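Local coordinates for hypothetical glycoside hydrolase (Parabacteroides distasonis, PDB 3TAW), which is of unknown function but is a predicted glycoside hydrolase-like protein, probably a five-bladed beta-propeller like other members of its clan, at residues F17-G22 against P307-E312; L336-A341 against A346-D351; D49-A54 against S314-A319; S242-C247 against N279-G284. All coordinates share one frame; numbering follows the deposited sequence.

Interaction 1: F17-G22 against P307-E312; sequences FERPTG and PTDDFE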
# COMPACT_ATOMS: atom_id res chain seq x y z
N PHE A 17 -1.19 7.89 16.58
CA PHE A 17 0.13 7.54 16.07
C PHE A 17 1.19 8.55 16.47
O PHE A 17 0.93 9.76 16.46
CB PHE A 17 0.11 7.36 14.55
CG PHE A 17 -0.47 6.07 14.12
CD1 PHE A 17 0.24 4.89 14.30
CD2 PHE A 17 -1.74 6.01 13.56
CE1 PHE A 17 -0.29 3.67 13.91
CE2 PHE A 17 -2.28 4.80 13.17
CZ PHE A 17 -1.57 3.62 13.34
N GLU A 18 2.36 8.05 16.84
CA GLU A 18 3.50 8.89 17.18
C GLU A 18 4.74 8.27 16.56
O GLU A 18 4.95 7.07 16.64
CB GLU A 18 3.70 8.98 18.69
CG GLU A 18 2.45 9.34 19.45
CD GLU A 18 2.71 9.67 20.90
OE1 GLU A 18 3.84 9.48 21.39
OE2 GLU A 18 1.76 10.17 21.55
N ARG A 19 5.56 9.11 15.94
CA ARG A 19 6.89 8.68 15.50
C ARG A 19 7.76 8.45 16.73
O ARG A 19 7.91 9.35 17.55
CB ARG A 19 7.54 9.78 14.66
CG ARG A 19 6.79 10.14 13.39
CD ARG A 19 7.21 11.52 12.89
NE ARG A 19 6.62 11.88 11.60
CZ ARG A 19 5.39 12.35 11.45
NH1 ARG A 19 4.59 12.53 12.49
NH2 ARG A 19 4.94 12.66 10.24
N PRO A 20 8.35 7.26 16.89
CA PRO A 20 9.23 7.09 18.06
C PRO A 20 10.40 8.02 17.96
O PRO A 20 10.97 8.17 16.87
CB PRO A 20 9.69 5.62 17.95
CG PRO A 20 8.65 4.97 17.07
CD PRO A 20 8.28 6.03 16.07
N THR A 21 10.77 8.65 19.07
CA THR A 21 11.75 9.73 19.06
C THR A 21 13.08 9.30 18.43
O THR A 21 13.71 8.33 18.87
CB THR A 21 11.99 10.28 20.49
OG1 THR A 21 10.72 10.58 21.12
CG2 THR A 21 12.86 11.55 20.45
N GLY A 22 13.50 10.02 17.39
CA GLY A 22 14.82 9.85 16.80
C GLY A 22 15.10 8.61 15.97
O GLY A 22 16.22 8.47 15.50
N PRO A 307 3.52 15.17 6.39
CA PRO A 307 4.99 15.35 6.39
C PRO A 307 5.43 16.37 7.44
O PRO A 307 4.91 17.49 7.50
CB PRO A 307 5.28 15.83 4.98
CG PRO A 307 4.19 15.24 4.16
CD PRO A 307 2.96 15.35 5.04
N THR A 308 6.39 15.95 8.26
CA THR A 308 6.84 16.73 9.42
C THR A 308 8.35 16.81 9.46
O THR A 308 8.91 17.91 9.49
CB THR A 308 6.29 16.11 10.71
OG1 THR A 308 4.85 16.04 10.60
CG2 THR A 308 6.70 16.94 11.94
N ASP A 309 9.02 15.66 9.45
CA ASP A 309 10.48 15.63 9.36
C ASP A 309 10.95 15.99 7.94
O ASP A 309 10.22 15.81 6.98
CB ASP A 309 11.03 14.28 9.82
CG ASP A 309 10.84 14.06 11.31
OD1 ASP A 309 10.94 15.06 12.04
OD2 ASP A 309 10.56 12.91 11.75
N ASP A 310 12.18 16.50 7.83
CA ASP A 310 12.66 16.99 6.53
C ASP A 310 12.70 15.92 5.44
O ASP A 310 12.44 16.21 4.26
CB ASP A 310 14.02 17.72 6.67
CG ASP A 310 15.15 16.84 7.24
OD1 ASP A 310 14.91 15.71 7.70
OD2 ASP A 310 16.31 17.30 7.21
N PHE A 311 12.98 14.67 5.81
CA PHE A 311 13.00 13.57 4.84
C PHE A 311 11.61 13.05 4.43
O PHE A 311 11.50 12.23 3.52
CB PHE A 311 13.86 12.42 5.38
CG PHE A 311 13.44 11.94 6.73
CD1 PHE A 311 12.40 11.02 6.85
CD2 PHE A 311 14.08 12.36 7.87
CE1 PHE A 311 12.00 10.55 8.07
CE2 PHE A 311 13.68 11.88 9.13
CZ PHE A 311 12.63 10.97 9.22
N GLU A 312 10.57 13.53 5.12
CA GLU A 312 9.17 13.36 4.71
C GLU A 312 8.69 14.50 3.81
O GLU A 312 7.90 14.28 2.89
CB GLU A 312 8.25 13.28 5.94
CG GLU A 312 8.54 12.13 6.88
CD GLU A 312 7.83 12.21 8.21
OE1 GLU A 312 7.27 13.28 8.57
OE2 GLU A 312 7.82 11.19 8.93

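Interaction 2: L336-A341 against A346-D351; sequences LYYGCA and AVAVSD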
# COMPACT_ATOMS: atom_id res chain seq x y z
N LEU A 336 2.65 1.32 11.97
CA LEU A 336 2.27 1.86 10.66
C LEU A 336 3.54 2.24 9.89
O LEU A 336 4.33 3.03 10.38
CB LEU A 336 1.41 3.12 10.86
CG LEU A 336 0.99 3.87 9.61
CD1 LEU A 336 0.01 3.02 8.77
CD2 LEU A 336 0.40 5.24 9.96
N TYR A 337 3.73 1.62 8.72
CA TYR A 337 4.91 1.83 7.88
C TYR A 337 4.51 2.65 6.66
O TYR A 337 3.50 2.35 6.01
CB TYR A 337 5.55 0.49 7.48
CG TYR A 337 6.08 -0.19 8.72
CD1 TYR A 337 7.30 0.19 9.29
CD2 TYR A 337 5.31 -1.12 9.41
CE1 TYR A 337 7.75 -0.38 10.47
CE2 TYR A 337 5.75 -1.69 10.61
CZ TYR A 337 6.98 -1.33 11.13
OH TYR A 337 7.38 -1.89 12.33
N TYR A 338 5.29 3.69 6.39
CA TYR A 338 4.95 4.60 5.33
C TYR A 338 6.18 5.06 4.55
O TYR A 338 7.31 5.10 5.08
CB TYR A 338 4.15 5.79 5.89
CG TYR A 338 4.82 6.62 6.97
CD1 TYR A 338 4.72 6.28 8.31
CD2 TYR A 338 5.52 7.78 6.65
CE1 TYR A 338 5.31 7.03 9.30
CE2 TYR A 338 6.12 8.55 7.63
CZ TYR A 338 5.99 8.18 8.95
OH TYR A 338 6.57 8.94 9.94
N GLY A 339 5.95 5.41 3.29
CA GLY A 339 6.99 5.97 2.45
C GLY A 339 7.18 7.44 2.82
O GLY A 339 6.21 8.14 3.13
N CYS A 340 8.43 7.90 2.76
CA CYS A 340 8.78 9.31 3.05
C CYS A 340 9.31 9.96 1.79
O CYS A 340 10.44 9.69 1.37
CB CYS A 340 9.85 9.39 4.12
SG CYS A 340 9.38 8.62 5.70
N ALA A 341 8.46 10.78 1.16
CA ALA A 341 8.83 11.54 -0.05
C ALA A 341 9.46 10.66 -1.15
O ALA A 341 10.38 11.09 -1.85
CB ALA A 341 9.75 12.74 0.32
N ALA A 346 9.54 5.00 7.04
CA ALA A 346 9.39 5.39 8.44
C ALA A 346 8.27 4.61 9.13
O ALA A 346 7.45 3.96 8.45
CB ALA A 346 9.16 6.92 8.58
N VAL A 347 8.30 4.63 10.47
CA VAL A 347 7.31 3.98 11.32
C VAL A 347 6.65 4.99 12.28
O VAL A 347 7.29 5.93 12.76
CB VAL A 347 7.92 2.79 12.11
CG1 VAL A 347 8.93 3.25 13.18
CG2 VAL A 347 6.81 1.92 12.71
N ALA A 348 5.36 4.81 12.52
CA ALA A 348 4.67 5.48 13.62
C ALA A 348 3.90 4.39 14.39
O ALA A 348 3.50 3.36 13.82
CB ALA A 348 3.71 6.59 13.10
N VAL A 349 3.71 4.62 15.69
CA VAL A 349 3.19 3.58 16.59
C VAL A 349 2.02 4.15 17.34
O VAL A 349 2.02 5.33 17.71
CB VAL A 349 4.30 3.07 17.54
CG1 VAL A 349 3.81 1.90 18.41
CG2 VAL A 349 5.52 2.63 16.73
N SER A 350 0.97 3.35 17.50
CA SER A 350 -0.20 3.73 18.29
C SER A 350 -0.62 2.63 19.26
O SER A 350 -0.48 1.45 18.97
CB SER A 350 -1.39 4.02 17.38
OG SER A 350 -2.55 4.33 18.16
N ASP A 351 -1.17 3.07 20.39
CA ASP A 351 -1.66 2.19 21.44
C ASP A 351 -3.18 2.03 21.37
O ASP A 351 -3.76 1.28 22.15
CB ASP A 351 -1.26 2.76 22.81
CG ASP A 351 0.23 2.61 23.09
OD1 ASP A 351 0.77 1.51 22.93
OD2 ASP A 351 0.87 3.60 23.49

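Interaction 3: D49-A54 against S314-A319; sequences DTFNPA and SGQYPA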
# COMPACT_ATOMS: atom_id res chain seq x y z
N ASP A 49 16.54 4.66 -3.64
CA ASP A 49 15.41 5.01 -2.76
C ASP A 49 14.76 3.73 -2.23
O ASP A 49 14.68 2.75 -2.95
CB ASP A 49 14.38 5.84 -3.53
CG ASP A 49 14.93 7.20 -3.98
OD1 ASP A 49 15.00 8.11 -3.14
OD2 ASP A 49 15.28 7.35 -5.18
N THR A 50 14.30 3.76 -0.99
CA THR A 50 13.66 2.62 -0.33
C THR A 50 12.43 3.17 0.37
O THR A 50 12.56 3.92 1.35
CB THR A 50 14.59 1.93 0.70
OG1 THR A 50 15.13 2.92 1.60
CG2 THR A 50 15.72 1.19 -0.02
N PHE A 51 11.24 2.81 -0.12
CA PHE A 51 10.03 3.52 0.32
C PHE A 51 8.80 2.62 0.22
O PHE A 51 8.96 1.40 0.32
CB PHE A 51 9.92 4.88 -0.44
CG PHE A 51 9.87 4.78 -1.97
CD1 PHE A 51 11.00 4.41 -2.72
CD2 PHE A 51 8.74 5.18 -2.66
CE1 PHE A 51 10.96 4.35 -4.09
CE2 PHE A 51 8.69 5.15 -4.06
CZ PHE A 51 9.80 4.74 -4.78
N ASN A 52 7.60 3.23 0.16
CA ASN A 52 6.29 2.57 -0.06
C ASN A 52 6.25 1.09 0.30
O ASN A 52 6.31 0.23 -0.58
CB ASN A 52 5.81 2.82 -1.48
CG ASN A 52 5.52 4.28 -1.73
OD1 ASN A 52 5.74 5.10 -0.83
ND2 ASN A 52 5.04 4.63 -2.94
N PRO A 53 6.15 0.81 1.59
CA PRO A 53 6.37 -0.56 2.07
C PRO A 53 5.08 -1.32 2.40
O PRO A 53 4.11 -0.73 2.88
CB PRO A 53 7.13 -0.32 3.36
CG PRO A 53 6.47 0.93 3.92
CD PRO A 53 6.22 1.79 2.70
N ALA A 54 5.12 -2.63 2.20
CA ALA A 54 4.12 -3.52 2.78
C ALA A 54 4.64 -4.01 4.11
O ALA A 54 5.85 -3.97 4.36
CB ALA A 54 3.88 -4.69 1.88
N SER A 314 10.39 16.42 1.67
CA SER A 314 10.98 16.48 0.33
C SER A 314 11.95 15.32 0.11
O SER A 314 12.64 14.89 1.03
CB SER A 314 11.68 17.82 0.13
OG SER A 314 12.12 18.00 -1.21
N GLY A 315 11.99 14.80 -1.11
CA GLY A 315 12.89 13.73 -1.48
C GLY A 315 12.72 13.47 -2.96
O GLY A 315 12.54 14.43 -3.73
N GLN A 316 12.71 12.21 -3.36
CA GLN A 316 12.50 11.88 -4.76
C GLN A 316 11.21 12.53 -5.26
O GLN A 316 11.13 12.99 -6.40
CB GLN A 316 12.46 10.36 -5.01
CG GLN A 316 12.14 10.08 -6.49
CD GLN A 316 12.08 8.61 -6.92
OE1 GLN A 316 12.14 8.35 -8.13
NE2 GLN A 316 11.92 7.67 -5.97
N TYR A 317 10.20 12.54 -4.40
CA TYR A 317 8.98 13.30 -4.62
C TYR A 317 9.17 14.64 -3.91
O TYR A 317 9.21 14.69 -2.69
CB TYR A 317 7.76 12.57 -4.08
CG TYR A 317 6.48 13.29 -4.41
CD1 TYR A 317 6.01 13.36 -5.72
CD2 TYR A 317 5.78 13.98 -3.43
CE1 TYR A 317 4.87 14.08 -6.05
CE2 TYR A 317 4.61 14.68 -3.74
CZ TYR A 317 4.16 14.71 -5.04
OH TYR A 317 3.01 15.40 -5.34
N PRO A 318 9.30 15.72 -4.68
CA PRO A 318 9.71 16.97 -4.04
C PRO A 318 8.73 17.63 -3.07
O PRO A 318 9.18 18.34 -2.17
CB PRO A 318 10.02 17.92 -5.21
CG PRO A 318 9.59 17.23 -6.45
CD PRO A 318 9.33 15.79 -6.16
N ALA A 319 7.42 17.41 -3.24
CA ALA A 319 6.41 18.09 -2.41
C ALA A 319 6.13 17.36 -1.10
O ALA A 319 5.42 17.88 -0.25
CB ALA A 319 5.10 18.27 -3.19

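Interaction 4: S242-C247 against N279-G284; sequences SQLTEC and NSYCAG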
# COMPACT_ATOMS: atom_id res chain seq x y z
N SER A 242 -7.62 16.46 -2.25
CA SER A 242 -8.29 17.27 -3.26
C SER A 242 -7.83 16.98 -4.68
O SER A 242 -8.48 17.42 -5.64
CB SER A 242 -8.10 18.76 -2.92
OG SER A 242 -6.78 19.05 -2.45
N GLN A 243 -6.71 16.25 -4.84
CA GLN A 243 -6.29 15.79 -6.16
C GLN A 243 -6.32 14.28 -6.32
O GLN A 243 -6.66 13.79 -7.40
CB GLN A 243 -4.89 16.32 -6.53
CG GLN A 243 -4.55 16.04 -7.99
CD GLN A 243 -3.19 16.60 -8.40
OE1 GLN A 243 -2.30 15.85 -8.81
NE2 GLN A 243 -3.04 17.90 -8.30
N LEU A 244 -5.93 13.56 -5.27
CA LEU A 244 -5.94 12.09 -5.29
C LEU A 244 -6.47 11.55 -3.97
O LEU A 244 -6.32 12.19 -2.93
CB LEU A 244 -4.54 11.50 -5.53
CG LEU A 244 -3.79 11.90 -6.80
CD1 LEU A 244 -2.33 11.41 -6.71
CD2 LEU A 244 -4.49 11.41 -8.08
N THR A 245 -7.08 10.37 -4.06
CA THR A 245 -7.50 9.57 -2.89
C THR A 245 -7.01 8.13 -3.11
O THR A 245 -7.69 7.31 -3.75
CB THR A 245 -9.03 9.56 -2.69
OG1 THR A 245 -9.66 9.14 -3.91
CG2 THR A 245 -9.54 10.95 -2.30
N GLU A 246 -5.81 7.84 -2.62
CA GLU A 246 -5.10 6.62 -2.99
C GLU A 246 -5.05 5.65 -1.81
O GLU A 246 -4.50 5.96 -0.73
CB GLU A 246 -3.69 6.93 -3.49
CG GLU A 246 -2.93 5.72 -3.96
CD GLU A 246 -1.73 6.05 -4.83
OE1 GLU A 246 -1.27 7.22 -4.77
OE2 GLU A 246 -1.29 5.16 -5.58
N CYS A 247 -5.62 4.46 -2.01
CA CYS A 247 -5.73 3.49 -0.94
C CYS A 247 -4.36 3.18 -0.31
O CYS A 247 -3.34 3.19 -0.98
CB CYS A 247 -6.38 2.22 -1.46
SG CYS A 247 -8.09 2.47 -1.93
N ASN A 279 0.57 19.97 -3.26
CA ASN A 279 1.00 18.70 -3.87
C ASN A 279 1.48 17.63 -2.88
O ASN A 279 1.89 16.56 -3.29
CB ASN A 279 2.05 18.95 -4.96
CG ASN A 279 1.49 19.70 -6.15
OD1 ASN A 279 0.42 19.36 -6.66
ND2 ASN A 279 2.24 20.72 -6.63
N SER A 280 1.41 17.91 -1.58
CA SER A 280 1.89 16.92 -0.61
C SER A 280 0.87 15.81 -0.43
O SER A 280 -0.33 16.03 -0.63
CB SER A 280 2.23 17.57 0.73
OG SER A 280 1.08 18.03 1.43
N TYR A 281 1.35 14.63 -0.05
CA TYR A 281 0.48 13.52 0.33
C TYR A 281 0.42 13.40 1.85
O TYR A 281 1.45 13.13 2.51
CB TYR A 281 0.99 12.20 -0.25
CG TYR A 281 0.87 11.97 -1.75
CD1 TYR A 281 1.60 12.72 -2.66
CD2 TYR A 281 0.12 10.91 -2.24
CE1 TYR A 281 1.54 12.47 -4.03
CE2 TYR A 281 0.05 10.64 -3.60
CZ TYR A 281 0.78 11.40 -4.49
OH TYR A 281 0.72 11.12 -5.82
N CYS A 282 -0.77 13.60 2.40
CA CYS A 282 -1.04 13.46 3.83
C CYS A 282 -2.08 12.36 3.97
O CYS A 282 -2.93 12.23 3.11
CB CYS A 282 -1.59 14.75 4.41
SG CYS A 282 -0.51 16.20 4.16
N ALA A 283 -2.03 11.61 5.06
CA ALA A 283 -2.84 10.42 5.17
C ALA A 283 -4.18 10.69 5.86
O ALA A 283 -4.22 11.34 6.88
CB ALA A 283 -2.04 9.31 5.92
N GLY A 284 -5.24 10.12 5.30
CA GLY A 284 -6.60 10.22 5.84
C GLY A 284 -7.19 8.86 6.17
O GLY A 284 -6.55 7.82 6.02
O HOH W 1 -0.44 19.18 -9.04
O HOH W 2 0.15 8.64 -6.40

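Interaction 1: F17-G22 against P307-E312
Arg19 and Glu312 meet in a two-pronged salt bridge between the N-terminal loop and a glutamate in the first turn of the short helix 310-313. The arginine grips side-on: Arg19 NE donates to Glu312 OE2 at 3.0 Å, almost in the guanidinium plane and on the oxygen's syn lone pair, while Arg19 NH2 donates to Glu312 OE1 at 2.9 Å along a more bent path. The carboxylate is turned 52° from the guanidinium, so the pair is not a flat fork. Arginine suits the place because its chain, extended from CG to NE, spans a gap in which the closest CA atoms, Arg19 CA and Asp309 CA, are 9.9 Å apart.

Backbone donors complete the grip on OE1. Thr308 N reaches Glu312 OE1 at 2.8 Å and Asp309 N reaches it at 3.1 Å, the latter from above the carboxylate plane. With Arg19 NH2, three donors thus converge on one oxygen, which should help keep the glutamate ionised; OE2 has a second partner in Tyr338 OH.

Looser contacts flank the bridge. Thr308 CB lies over one face of the guanidinium toward its rim, with its hydroxyl held by Gln306 O and not by the arginine. Asp309 OD2, 4.1 Å from Arg19 NE, is too distant for a salt bridge but probably adds a favourable charge.

Asp309 is the N-cap residue, and Glu312, three places on, binds its backbone N. This is one half of a capping box; the reciprocal bond from the Asp309 side chain is absent, and Arg19 ties the cap to the N-terminal loop.

Interaction 2: L336-A341 against A346-D351
Tyr338 and Ala346 face each other as a hydrogen-bonded pair of an antiparallel hairpin, Tyr338 N to Ala346 O and Ala346 N to Tyr338 O each measuring 3.0 Å. Two further bonds join Leu336 to Ala348 in the same way, while Tyr337 and Val347 between them form a non-hydrogen-bonded pair.

The tyrosine side chain leaves CB on the face that also carries Leu336, Ala346 and Ala348. Its CG sits between the backbone N and the carbonyl carbon (chi1 59°), which folds the ring back over the partner strand. Tyr338 CD1 then passes 3.6 Å from Ala346 O. Next along the ring, Tyr338 CE1 lies 4.1 Å from Ala348 CB. Farther out, Tyr338 CZ comes within 3.4 Å of Ala346 CB, whose methyl sits over the ring face in a CH-pi contact. Alanine suits this spot, since its small methyl lets the ring lie close; Cys340 SG packs on that same methyl. At the tip, the hydroxyl passes beyond the strand to Glu312.

On the other face Tyr337 runs alongside Val347, with Tyr337 CE1 3.3 Å from Val347 CG2, and its hydroxyl bonds to Gly91 O.

Within the three-stranded antiparallel sheet, strand 333-340 is central: strand 322-330 flanks it, with Val322 and Val324 against Tyr338, and strand 344-350 forms the other edge, where Val349 pairs with Glu18 of the N-terminal loop. Tyr337 meanwhile packs on Pro53 and Ala55 of strand 49-58.

Interaction 3: D49-A54 against S314-A319
Gln316 extends its amide from the loop after helix 310-313 to lie between Asp49 and Phe51 of strand 49-58. Its chain is fully stretched, with CG anti to the backbone N (chi1 176°), and this carries NE2 into a buried contact although the nearest CA atoms, Asp49 CA and Gln316 CA, stay 7.7 Å apart.

The polar meeting is one of proximity. Asp49 OD2 lies over the face of the Gln316 amide, the two flat groups being only 16° from parallel. The N-H bonds, which lie in the amide plane, therefore point past the carboxylate, and the 3.5 Å approach of Gln316 NE2 to Asp49 OD2 makes no hydrogen bond. Both groups are satisfied elsewhere: NE2 bonds to Asp342 O and to Glu69 OE1, and Asp49 OD2 forms a salt bridge with Arg79. Ser343 OG joins the two segments indirectly, bonding both Asp49 OD1 and Gln316 N.

Van der Waals contact comes from Phe51, on the other side of the amide plane from Asp49 OD2. Phe51 CZ is 3.8 Å from Gln316 NE2, with ring and amide planes 75° apart and the nitrogen approaching obliquely.

A glutamine suits this place because it is long, neutral and supplies two N-H groups, both engaged by oxygens of other residues. The contact therefore depends on shared neighbours more than on a direct bond: Asp49 and Phe51 are buried, so the polar groups rely on protein partners, and Arg79 probably offsets the negative charge of Asp49.

Interaction 4: S242-C247 against N279-G284
Gln243 and Asn279, like Glu246 and Tyr281, are joined through water, and no direct hydrogen bond crosses between the two segments. One water accepts from Gln243 NE2 at 3.0 Å and donates to Asn279 OD1; Gln243 NE2 and Asn279 OD1 themselves are 4.1 Å apart. A second water lies 2.6 Å from both Glu246 OE1 and Tyr281 OH. Carboxylate and phenol suit this bridge: the carboxylate accepts a hydrogen bond from the water and the phenol donates one to it.

Leu244 CD1 makes the apolar contact, 3.8 Å from Tyr281 CZ and oblique to the ring. It also packs 3.2 Å from Tyr281 OH. Glu246, with CG anti to the backbone N (chi1 -177°) and an extended chain, brings OE1 near the ring plane, 3.8 Å from Tyr281 CE2, while its OE2 bonds to Ser178 OG.

The spacing follows from the sheet: strand 257-265 lies between strands 244-254 and 281-288, so these side chains meet across an intervening strand. Gln243 and Leu244 both face its Lys265 in a classic beta bulge, Gln243 OE1 accepts a hydrogen bond from Lys265 NZ, and Tyr281 stacks edge-to-face with Tyr317 of the loop before strand 322-330.

From the N terminus, the loop 17-22 comes first and waits until 307-312 for its partner, so interaction 1 closes a loop of some 285 residues, most of the chain. Strand 49-58 then opens interaction 3, which closes at 314-319, just after interaction 1; the two therefore cross. Interaction 4 opens and closes within both of these spans and stays inside one sheet. Interaction 2, a local hairpin, follows last. It touches interaction 1, bringing the N-terminal region beside the C-terminal hairpin, consistent with the way propellers are often closed. Residues 314-319 join interactions 2, 3 and 4: Tyr317 bonds to Ala341 by its backbone and to Asn279 by its hydroxyl.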